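Long-range contacts in hypothetical protein Atu1826 (Agrobacterium tumefaciens, PDB 2I3D), which is of unknown function but is probably an alpha/beta hydrolase related to the S15 family of X-Pro dipeptidyl-peptidases: residues G136-M141 and F161-P166; P168-I173 and K198-T203; M23-F28 and E36-P41; I49-H54 and L83-R88. One frame throughout, in Å; residues are numbered along the deposited sequence. Where two conformers were deposited one is given.

Interaction 1: G136-M141 and F161-P166; sequences GMQLLM and FSFLAP
Met137 O takes one hydrogen bond, from Met141 N at 3.0 Å inside the helix, and the edge of the Phe163 ring rests against it from the loop, CE1 3.4 Å away. The Phe163 ring is wedged into the side of the helix. Gln138 CG sits over one face in a CH-pi contact, 3.7 Å from the ring centroid, and the opposite face is covered toward its rim by Phe161 O of the loop's own turn. A chi1 of 63° puts Phe163 CG between its backbone N and carbonyl carbon, bringing the ring against the helix.

The two selenomethionines reach different parts of the loop. Met137 SE lies at the edge of the Phe161 ring, a Met-aromatic contact 5.2 Å from the centroid in the conformer given. Met141 bends at chi2 (62°) and runs past Phe163 in the opposite direction, so that its SE ends 3.2 Å from Pro166 O, just beyond a cis peptide. Leu164 CD2 lies 4.3 Å from this selenium.

Helix 131-142 is thus packed along one flank by the loop leading to strand 171-176. The helix follows what is probably the nucleophile elbow of an alpha/beta hydrolase fold.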
# COMPACT_ATOMS: atom_id res chain seq x y z
N GLY B 136 12.55 9.57 9.67
CA GLY B 136 13.86 9.15 9.24
C GLY B 136 14.91 10.25 9.29
O GLY B 136 16.06 10.03 9.71
N MSE B 137 14.51 11.44 8.85
CA MSE B 137 15.48 12.54 8.84
C MSE B 137 15.79 13.02 10.27
O MSE B 137 16.90 13.50 10.53
CB MSE B 137 15.08 13.66 7.87
CG MSE B 137 15.02 13.15 6.41
SE MSE B 137 14.94 14.52 5.05
CE MSE B 137 16.86 14.92 4.96
N GLN B 138 14.82 12.87 11.18
CA GLN B 138 15.08 13.19 12.58
C GLN B 138 16.08 12.16 13.14
O GLN B 138 17.00 12.50 13.91
CB GLN B 138 13.79 13.17 13.38
CG GLN B 138 12.86 14.35 13.05
CD GLN B 138 11.58 14.28 13.87
OE1 GLN B 138 11.60 14.50 15.10
NE2 GLN B 138 10.47 13.91 13.21
N LEU B 139 15.92 10.90 12.76
CA LEU B 139 16.84 9.87 13.27
C LEU B 139 18.26 10.14 12.73
O LEU B 139 19.26 10.06 13.46
CB LEU B 139 16.36 8.48 12.89
CG LEU B 139 17.19 7.31 13.44
CD1 LEU B 139 17.04 7.23 14.97
CD2 LEU B 139 16.75 6.02 12.75
N LEU B 140 18.34 10.48 11.44
CA LEU B 140 19.58 10.87 10.78
C LEU B 140 20.30 11.96 11.56
O LEU B 140 21.50 11.87 11.84
CB LEU B 140 19.22 11.40 9.38
CG LEU B 140 20.33 12.09 8.55
CD1 LEU B 140 21.30 11.04 8.09
CD2 LEU B 140 19.76 12.83 7.37
N MSE B 141 19.56 12.99 11.92
CA MSE B 141 20.13 14.12 12.66
C MSE B 141 20.76 13.68 13.99
O MSE B 141 21.80 14.21 14.39
CB MSE B 141 19.04 15.19 12.86
CG MSE B 141 19.54 16.59 13.17
SE MSE B 141 20.63 17.34 11.71
CE MSE B 141 21.44 18.66 12.91
N PHE B 161 10.60 20.40 9.14
CA PHE B 161 11.96 19.85 8.83
C PHE B 161 13.11 20.79 9.21
O PHE B 161 14.26 20.58 8.77
CB PHE B 161 12.05 19.52 7.33
CG PHE B 161 11.33 18.25 6.96
CD1 PHE B 161 12.03 17.11 6.64
CD2 PHE B 161 9.94 18.25 6.86
CE1 PHE B 161 11.36 15.91 6.29
CE2 PHE B 161 9.20 17.09 6.47
CZ PHE B 161 9.94 15.90 6.18
N SER B 162 12.81 21.85 9.96
CA SER B 162 13.79 22.89 10.11
C SER B 162 14.89 22.45 11.10
O SER B 162 15.92 23.12 11.19
CB SER B 162 13.14 24.23 10.49
OG SER B 162 12.82 24.18 11.81
N PHE B 163 14.70 21.30 11.77
CA PHE B 163 15.79 20.66 12.58
C PHE B 163 17.03 20.27 11.74
O PHE B 163 18.09 19.99 12.28
CB PHE B 163 15.28 19.43 13.33
CG PHE B 163 14.81 18.32 12.40
CD1 PHE B 163 15.71 17.41 11.87
CD2 PHE B 163 13.47 18.23 12.02
CE1 PHE B 163 15.28 16.41 10.97
CE2 PHE B 163 13.05 17.25 11.11
CZ PHE B 163 13.95 16.36 10.58
N LEU B 164 16.86 20.14 10.42
CA LEU B 164 17.99 19.78 9.54
C LEU B 164 18.90 21.00 9.33
O LEU B 164 18.81 21.75 8.32
CB LEU B 164 17.48 19.33 8.20
CG LEU B 164 16.87 17.92 8.20
CD1 LEU B 164 16.04 17.69 6.91
CD2 LEU B 164 17.96 16.80 8.39
N ALA B 165 19.80 21.19 10.27
CA ALA B 165 20.56 22.44 10.29
C ALA B 165 21.94 22.24 10.94
O ALA B 165 22.19 22.73 12.06
CB ALA B 165 19.78 23.51 11.02
N PRO B 166 22.88 21.62 10.20
CA PRO B 166 22.59 21.21 8.84
C PRO B 166 22.29 19.71 8.75
O PRO B 166 22.53 18.93 9.70
CB PRO B 166 23.91 21.52 8.11
CG PRO B 166 24.94 21.17 9.17
CD PRO B 166 24.29 21.34 10.55

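Interaction 2: P168-I173 and K198-T203; sequences PSSGLI and KGILIT
With chi1 at -67°, Ser170 keeps OG beside its own backbone N and turns it onto Leu201 N, 2.9 Å away and almost perfectly straight at 174°. In Ile200, a chi1 of 64° places CG2 opposite the carbonyl carbon, where it rests against the backbone of the other segment, 3.6 Å from Ser169 C. Before the strands pair properly, then, a serine side chain does the work of a backbone acceptor. A water adds to it, reaching Ser170 OG and donating to Gly199 O.

Further along, the chains run parallel as the last two strands of the sheet, as expected of an alpha/beta hydrolase fold, joined by the beta-alpha-beta unit through helix 184-195. Gly171 N gives only a weak bond to Leu201 O. The next bonds are firm: Thr203 N donates to Gly171 O at 2.9 Å and Ile173 N to Thr203 O at 2.8 Å.

Side chains meet on both faces of the sheet. Ile173 CD1 touches Ile202 CG2 at 4.0 Å, with Leu194 of helix 184-195 packing on both, and Leu172 CD1 meets Thr203 CG2 at 3.9 Å, where Tyr228 of helix 218-233 covers the pair. Ser169 O is buried here without a polar partner, whereas Ser169 OG bonds to Ile146 O.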
# COMPACT_ATOMS: atom_id res chain seq x y z
N PRO B 168 23.28 16.30 7.94
CA PRO B 168 24.65 15.78 8.10
C PRO B 168 25.19 14.83 6.98
O PRO B 168 26.39 14.47 6.95
CB PRO B 168 24.54 15.08 9.46
CG PRO B 168 23.18 14.50 9.42
CD PRO B 168 22.33 15.59 8.81
N SER B 169 24.29 14.40 6.10
CA SER B 169 24.64 13.37 5.13
C SER B 169 24.01 13.68 3.79
O SER B 169 22.99 14.41 3.69
CB SER B 169 24.14 11.99 5.60
OG SER B 169 24.77 11.62 6.82
N SER B 170 24.62 13.12 2.75
CA SER B 170 24.06 13.13 1.42
C SER B 170 22.91 12.11 1.35
O SER B 170 22.94 11.08 2.02
CB SER B 170 25.16 12.72 0.43
OG SER B 170 26.18 13.73 0.41
N GLY B 171 21.93 12.39 0.50
CA GLY B 171 20.85 11.42 0.32
C GLY B 171 19.94 11.82 -0.83
O GLY B 171 20.18 12.81 -1.54
N LEU B 172 18.88 11.04 -0.97
CA LEU B 172 17.91 11.16 -2.07
C LEU B 172 16.57 11.66 -1.53
O LEU B 172 16.06 11.11 -0.54
CB LEU B 172 17.71 9.76 -2.67
CG LEU B 172 16.59 9.65 -3.71
CD1 LEU B 172 16.92 10.40 -4.98
CD2 LEU B 172 16.32 8.19 -4.01
N ILE B 173 16.00 12.67 -2.20
CA ILE B 173 14.63 13.10 -1.92
C ILE B 173 13.92 12.87 -3.23
O ILE B 173 14.38 13.33 -4.30
CB ILE B 173 14.56 14.57 -1.46
CG1 ILE B 173 15.24 14.70 -0.10
CG2 ILE B 173 13.13 15.05 -1.41
CD1 ILE B 173 15.33 16.12 0.45
N LYS B 198 27.00 23.17 2.71
CA LYS B 198 28.16 22.61 1.99
C LYS B 198 28.53 21.23 2.53
O LYS B 198 28.24 20.89 3.68
CB LYS B 198 29.39 23.53 2.07
CG LYS B 198 29.21 24.86 1.36
CD LYS B 198 29.92 25.94 2.16
CE LYS B 198 29.71 27.30 1.54
NZ LYS B 198 28.26 27.57 1.18
N GLY B 199 29.13 20.40 1.69
CA GLY B 199 29.67 19.16 2.18
C GLY B 199 28.71 18.00 2.10
O GLY B 199 29.05 16.88 2.45
N ILE B 200 27.50 18.27 1.63
CA ILE B 200 26.58 17.18 1.28
C ILE B 200 26.08 17.42 -0.15
O ILE B 200 26.09 18.56 -0.64
CB ILE B 200 25.35 17.07 2.25
CG1 ILE B 200 24.46 18.33 2.16
CG2 ILE B 200 25.81 16.74 3.72
CD1 ILE B 200 23.21 18.23 3.02
N LEU B 201 25.58 16.35 -0.78
CA LEU B 201 24.84 16.48 -2.05
C LEU B 201 23.45 15.90 -1.81
O LEU B 201 23.31 14.70 -1.43
CB LEU B 201 25.51 15.64 -3.15
CG LEU B 201 24.78 15.68 -4.51
CD1 LEU B 201 24.75 17.11 -5.06
CD2 LEU B 201 25.43 14.76 -5.54
N ILE B 202 22.47 16.75 -2.06
CA ILE B 202 21.05 16.35 -2.09
C ILE B 202 20.70 15.99 -3.53
O ILE B 202 20.78 16.85 -4.44
CB ILE B 202 20.09 17.46 -1.55
CG1 ILE B 202 20.44 17.82 -0.10
CG2 ILE B 202 18.64 17.02 -1.65
CD1 ILE B 202 20.28 16.69 0.92
N THR B 203 20.36 14.72 -3.76
CA THR B 203 19.91 14.28 -5.10
C THR B 203 18.39 14.35 -5.03
O THR B 203 17.77 13.66 -4.20
CB THR B 203 20.40 12.85 -5.40
OG1 THR B 203 21.84 12.89 -5.55
CG2 THR B 203 19.78 12.32 -6.70
O HOH W 1 28.05 13.91 2.40

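Interaction 3: M23-F28 and E36-P41; sequences MPEVIF and EGRYQP
Val26 and Gly37 face each other as an antiparallel hydrogen-bonded pair, and between them both backbone groups of Val26 are satisfied. Gly37 N donates to Val26 O at 2.9 Å, and Val26 N returns a nearly straight bond (171°) to Gly37 O at 3.1 Å. In the conformer given, Gly37 O takes a second donor, Arg38 NH1 at 2.7 Å; the two donors come from opposite faces of the carbonyl plane. Just before strand 25-30 begins, Pro24 O accepts from Tyr39 N at 2.9 Å, on a lone pair in the carbonyl plane, and also receives a CA-H...O contact from Arg38 CA.

That arginine folds back at chi2 (-64°), which lays the flat of its guanidinium against the Glu25 side chain. Glu25 CG sits over the centre of the guanidinium face, 3.5 Å from Arg38 CZ. The carboxylate does not complete a salt bridge: Glu25 OE2 stays well out of the guanidinium plane and has a weak, long ion pair with Lys180 of the second subunit. Arg38 NH2 makes a long salt bridge with Glu36, whose OE1 accepts from Arg92 N and Asn86 ND2.

On the side of Val26 and Tyr39 the contacts are mainly apolar. Val26 CG1 packs on Tyr39 CB at 3.9 Å, and selenomethionine Met23 lies at the Tyr39 ring edge, a Met-aromatic contact.

Strand 25-30 is outermost in the chain's sheet; strand 33-40 bonds on to strand 81-85. Trp113 of helix 101-117 stacks on Phe28, meets Tyr39 edge-to-face and touches Val26.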
# COMPACT_ATOMS: atom_id res chain seq x y z
N MSE B 23 12.03 -15.99 12.29
CA MSE B 23 12.35 -14.85 11.36
C MSE B 23 11.87 -15.13 9.93
O MSE B 23 11.71 -16.31 9.54
CB MSE B 23 13.83 -14.47 11.45
CG MSE B 23 14.18 -13.82 12.78
SE MSE B 23 16.04 -14.14 13.32
CE MSE B 23 16.18 -13.02 14.96
N PRO B 24 11.62 -14.07 9.13
CA PRO B 24 11.96 -12.65 9.42
C PRO B 24 11.06 -11.95 10.43
O PRO B 24 11.34 -10.80 10.77
CB PRO B 24 11.81 -11.97 8.06
CG PRO B 24 10.84 -12.80 7.32
CD PRO B 24 10.93 -14.22 7.84
N GLU B 25 9.99 -12.60 10.89
CA GLU B 25 9.11 -11.99 11.88
C GLU B 25 9.86 -11.85 13.20
O GLU B 25 10.37 -12.84 13.72
CB GLU B 25 7.87 -12.85 12.14
CG GLU B 25 6.97 -13.09 10.93
CD GLU B 25 7.52 -14.15 9.97
OE1 GLU B 25 8.56 -14.80 10.27
OE2 GLU B 25 6.91 -14.34 8.89
N VAL B 26 9.91 -10.62 13.73
CA VAL B 26 10.54 -10.31 15.02
C VAL B 26 9.63 -9.41 15.86
O VAL B 26 8.75 -8.71 15.34
CB VAL B 26 11.93 -9.62 14.86
CG1 VAL B 26 12.91 -10.56 14.19
CG2 VAL B 26 11.83 -8.23 14.11
N ILE B 27 9.81 -9.52 17.18
CA ILE B 27 9.19 -8.62 18.15
C ILE B 27 10.34 -8.11 18.98
O ILE B 27 11.22 -8.90 19.41
CB ILE B 27 8.14 -9.35 19.06
CG1 ILE B 27 6.83 -9.62 18.30
CG2 ILE B 27 7.86 -8.54 20.31
CD1 ILE B 27 5.84 -10.53 19.05
N PHE B 28 10.40 -6.80 19.20
CA PHE B 28 11.42 -6.24 20.09
C PHE B 28 10.76 -5.16 20.94
O PHE B 28 9.61 -4.80 20.72
CB PHE B 28 12.64 -5.71 19.31
CG PHE B 28 12.30 -4.68 18.26
CD1 PHE B 28 12.38 -3.32 18.55
CD2 PHE B 28 11.90 -5.09 16.97
CE1 PHE B 28 12.07 -2.35 17.55
CE2 PHE B 28 11.57 -4.15 16.00
CZ PHE B 28 11.65 -2.79 16.28
N GLU B 36 6.58 -4.71 16.46
CA GLU B 36 6.57 -5.76 15.48
C GLU B 36 7.47 -5.37 14.29
O GLU B 36 7.39 -4.25 13.79
CB GLU B 36 5.11 -5.95 15.02
CG GLU B 36 4.92 -6.90 13.91
CD GLU B 36 3.48 -6.98 13.44
OE1 GLU B 36 2.70 -5.98 13.44
OE2 GLU B 36 3.15 -8.10 13.03
N GLY B 37 8.33 -6.29 13.83
CA GLY B 37 9.23 -6.00 12.70
C GLY B 37 9.43 -7.17 11.76
O GLY B 37 8.91 -8.28 12.01
N ARG B 38 10.13 -6.88 10.65
CA ARG B 38 10.60 -7.87 9.70
C ARG B 38 12.06 -7.59 9.47
O ARG B 38 12.44 -6.46 9.11
CB ARG B 38 9.83 -7.78 8.36
CG ARG B 38 8.34 -8.06 8.50
CD ARG B 38 8.08 -9.51 8.94
NE ARG B 38 6.66 -9.78 9.08
CZ ARG B 38 5.98 -9.82 10.23
NH1 ARG B 38 6.59 -9.62 11.39
NH2 ARG B 38 4.69 -10.07 10.22
N TYR B 39 12.88 -8.61 9.66
CA TYR B 39 14.32 -8.48 9.79
C TYR B 39 15.05 -9.47 8.92
O TYR B 39 14.76 -10.67 8.97
CB TYR B 39 14.65 -8.75 11.26
CG TYR B 39 16.08 -9.05 11.60
CD1 TYR B 39 17.10 -8.13 11.40
CD2 TYR B 39 16.40 -10.28 12.22
CE1 TYR B 39 18.44 -8.43 11.78
CE2 TYR B 39 17.70 -10.57 12.61
CZ TYR B 39 18.71 -9.65 12.39
OH TYR B 39 20.00 -9.98 12.78
N GLN B 40 15.98 -8.98 8.11
CA GLN B 40 16.85 -9.85 7.29
C GLN B 40 18.31 -9.49 7.50
O GLN B 40 18.79 -8.47 6.96
CB GLN B 40 16.55 -9.74 5.79
CG GLN B 40 15.13 -10.10 5.38
CD GLN B 40 14.96 -11.57 5.08
OE1 GLN B 40 13.82 -12.07 4.98
NE2 GLN B 40 16.08 -12.29 4.94
N PRO B 41 19.05 -10.34 8.25
CA PRO B 41 20.45 -9.99 8.44
C PRO B 41 21.29 -10.22 7.19
O PRO B 41 20.99 -11.11 6.38
CB PRO B 41 20.90 -10.93 9.58
CG PRO B 41 20.03 -12.15 9.42
CD PRO B 41 18.68 -11.61 8.91

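Interaction 4: I49-H54 and L83-R88; sequences IAIILH and LRFNFR
Ala50 O opens the pairing by accepting from Leu83 N at 2.9 Å. Next, Ile51 lies side by side with Leu83, its CD1 4.1 Å from Leu83 CB, both on the face covered by helix 101-117. Ile52 N donates to Leu83 O at 3.0 Å, but its own carbonyl turns to water: one molecule donates to Ile52 O and to Phe85 O, bridging the strands as they begin to part.

In the conformer given, Leu53 CD2 touches the rings of both Phe85 and Phe87. At His54 the backbones have separated, and a second water accepts from His54 N while donating to Phe85 O, which therefore receives two waters.

The His54 side chain spans the gap. A chi1 of 71° swings the ring back over its own backbone, and NE2 reaches across to accept from Phe87 N at 3.1 Å, nearly straight at the hydrogen but tilted 22° from the ring plane. The edge of Phe87 meets the His54 face, CD2 lying 3.5 Å from CE1, with the planes 55° apart.

Parallel strands 49-53 and 81-85, linked through helix 66-77, form a beta-alpha-beta crossover. In alpha/beta hydrolases the loop after the strand corresponding to 49-53 commonly helps form the oxyanion hole, so the His54 end probably lies near that site.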
# COMPACT_ATOMS: atom_id res chain seq x y z
N ILE B 49 23.66 -1.39 8.10
CA ILE B 49 22.26 -1.56 8.48
C ILE B 49 21.35 -0.59 7.71
O ILE B 49 21.66 0.58 7.55
CB ILE B 49 22.07 -1.37 10.00
CG1 ILE B 49 22.78 -2.52 10.74
CG2 ILE B 49 20.58 -1.37 10.38
CD1 ILE B 49 23.13 -2.22 12.20
N ALA B 50 20.19 -1.08 7.30
CA ALA B 50 19.19 -0.20 6.70
C ALA B 50 17.91 -0.31 7.53
O ALA B 50 17.46 -1.42 7.82
CB ALA B 50 18.92 -0.59 5.25
N ILE B 51 17.34 0.83 7.93
CA ILE B 51 16.06 0.88 8.66
C ILE B 51 15.03 1.55 7.73
O ILE B 51 15.31 2.65 7.19
CB ILE B 51 16.18 1.75 9.94
CG1 ILE B 51 17.35 1.23 10.83
CG2 ILE B 51 14.89 1.77 10.73
CD1 ILE B 51 17.18 -0.18 11.46
N ILE B 52 13.86 0.94 7.59
CA ILE B 52 12.83 1.43 6.66
C ILE B 52 11.59 1.85 7.45
O ILE B 52 11.07 1.02 8.26
CB ILE B 52 12.42 0.33 5.62
CG1 ILE B 52 13.63 -0.50 5.17
CG2 ILE B 52 11.63 0.97 4.45
CD1 ILE B 52 14.70 0.27 4.40
N LEU B 53 11.11 3.09 7.23
CA LEU B 53 10.07 3.71 8.05
C LEU B 53 8.82 4.02 7.23
O LEU B 53 8.92 4.55 6.13
CB LEU B 53 10.61 5.00 8.73
CG LEU B 53 11.85 4.72 9.60
CD1 LEU B 53 12.52 6.02 10.09
CD2 LEU B 53 11.48 3.76 10.75
N HIS B 54 7.64 3.68 7.77
CA HIS B 54 6.40 3.73 6.98
C HIS B 54 5.57 5.02 7.16
O HIS B 54 5.87 5.85 8.05
CB HIS B 54 5.57 2.45 7.26
CG HIS B 54 4.96 2.40 8.63
ND1 HIS B 54 3.89 3.19 9.01
CD2 HIS B 54 5.22 1.59 9.69
CE1 HIS B 54 3.53 2.88 10.25
NE2 HIS B 54 4.31 1.90 10.68
N LEU B 83 15.91 -3.85 8.41
CA LEU B 83 14.74 -3.96 9.30
C LEU B 83 13.67 -2.98 8.85
O LEU B 83 13.99 -1.81 8.65
CB LEU B 83 15.14 -3.63 10.74
CG LEU B 83 14.01 -3.60 11.77
CD1 LEU B 83 13.49 -5.03 12.05
CD2 LEU B 83 14.48 -2.93 13.02
N ARG B 84 12.44 -3.44 8.63
CA ARG B 84 11.28 -2.56 8.63
C ARG B 84 10.43 -2.94 9.84
O ARG B 84 10.47 -4.08 10.31
CB ARG B 84 10.45 -2.67 7.34
CG ARG B 84 9.93 -4.11 7.02
CD ARG B 84 9.28 -4.13 5.61
NE ARG B 84 8.35 -5.24 5.44
CZ ARG B 84 8.71 -6.49 5.14
NH1 ARG B 84 9.99 -6.83 4.98
NH2 ARG B 84 7.77 -7.41 5.00
N PHE B 85 9.67 -1.99 10.35
CA PHE B 85 8.82 -2.31 11.51
C PHE B 85 7.61 -1.38 11.58
O PHE B 85 7.58 -0.32 10.97
CB PHE B 85 9.64 -2.18 12.81
CG PHE B 85 9.96 -0.75 13.20
CD1 PHE B 85 9.14 -0.07 14.10
CD2 PHE B 85 11.06 -0.08 12.63
CE1 PHE B 85 9.39 1.27 14.44
CE2 PHE B 85 11.31 1.28 12.96
CZ PHE B 85 10.48 1.93 13.87
N ASN B 86 6.60 -1.80 12.36
CA ASN B 86 5.40 -1.03 12.56
C ASN B 86 5.59 -0.08 13.72
O ASN B 86 6.02 -0.50 14.80
CB ASN B 86 4.22 -1.95 12.82
CG ASN B 86 3.60 -2.48 11.55
OD1 ASN B 86 3.73 -1.86 10.47
ND2 ASN B 86 2.90 -3.61 11.65
N PHE B 87 5.28 1.19 13.49
CA PHE B 87 5.30 2.17 14.61
C PHE B 87 4.31 1.75 15.69
O PHE B 87 3.36 0.99 15.42
CB PHE B 87 4.96 3.59 14.15
CG PHE B 87 6.08 4.27 13.40
CD1 PHE B 87 7.37 4.42 13.97
CD2 PHE B 87 5.83 4.80 12.12
CE1 PHE B 87 8.40 5.06 13.23
CE2 PHE B 87 6.84 5.47 11.39
CZ PHE B 87 8.13 5.58 11.93
N ARG B 88 4.51 2.25 16.92
CA ARG B 88 3.50 2.05 18.00
C ARG B 88 2.08 2.25 17.48
O ARG B 88 1.81 3.22 16.73
CB ARG B 88 3.74 3.03 19.17
CG ARG B 88 3.62 4.51 18.80
CD ARG B 88 4.10 5.43 19.95
NE ARG B 88 5.49 5.15 20.32
CZ ARG B 88 6.04 5.53 21.48
NH1 ARG B 88 5.30 6.24 22.33
NH2 ARG B 88 7.31 5.23 21.76
O HOH W 2 8.46 0.11 8.22
O HOH W 3 8.16 2.49 10.54

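In the fold
Interactions 2, 3 and 4 reach one sheet. Interaction 4 lies nearest the middle, its centre about 8 Å from that of the chain, and all its touching residues are buried; interactions 2 and 3, centres about 30 Å apart, each join the last two strands at one margin, interaction 2 buried and interaction 3 only partly so. Interactions 3 and 4 are continuous through strands 33-40 and 81-85, where Arg38 N probably bonds to Arg84 O. Interaction 1, partly buried, instead packs helix against loop through rings and selenium, and touches interaction 2 at Leu140 and Pro168, and interaction 4 at Gly136 and Leu53. Charged groups gather at interaction 3, while waters bridge interactions 2 and 4.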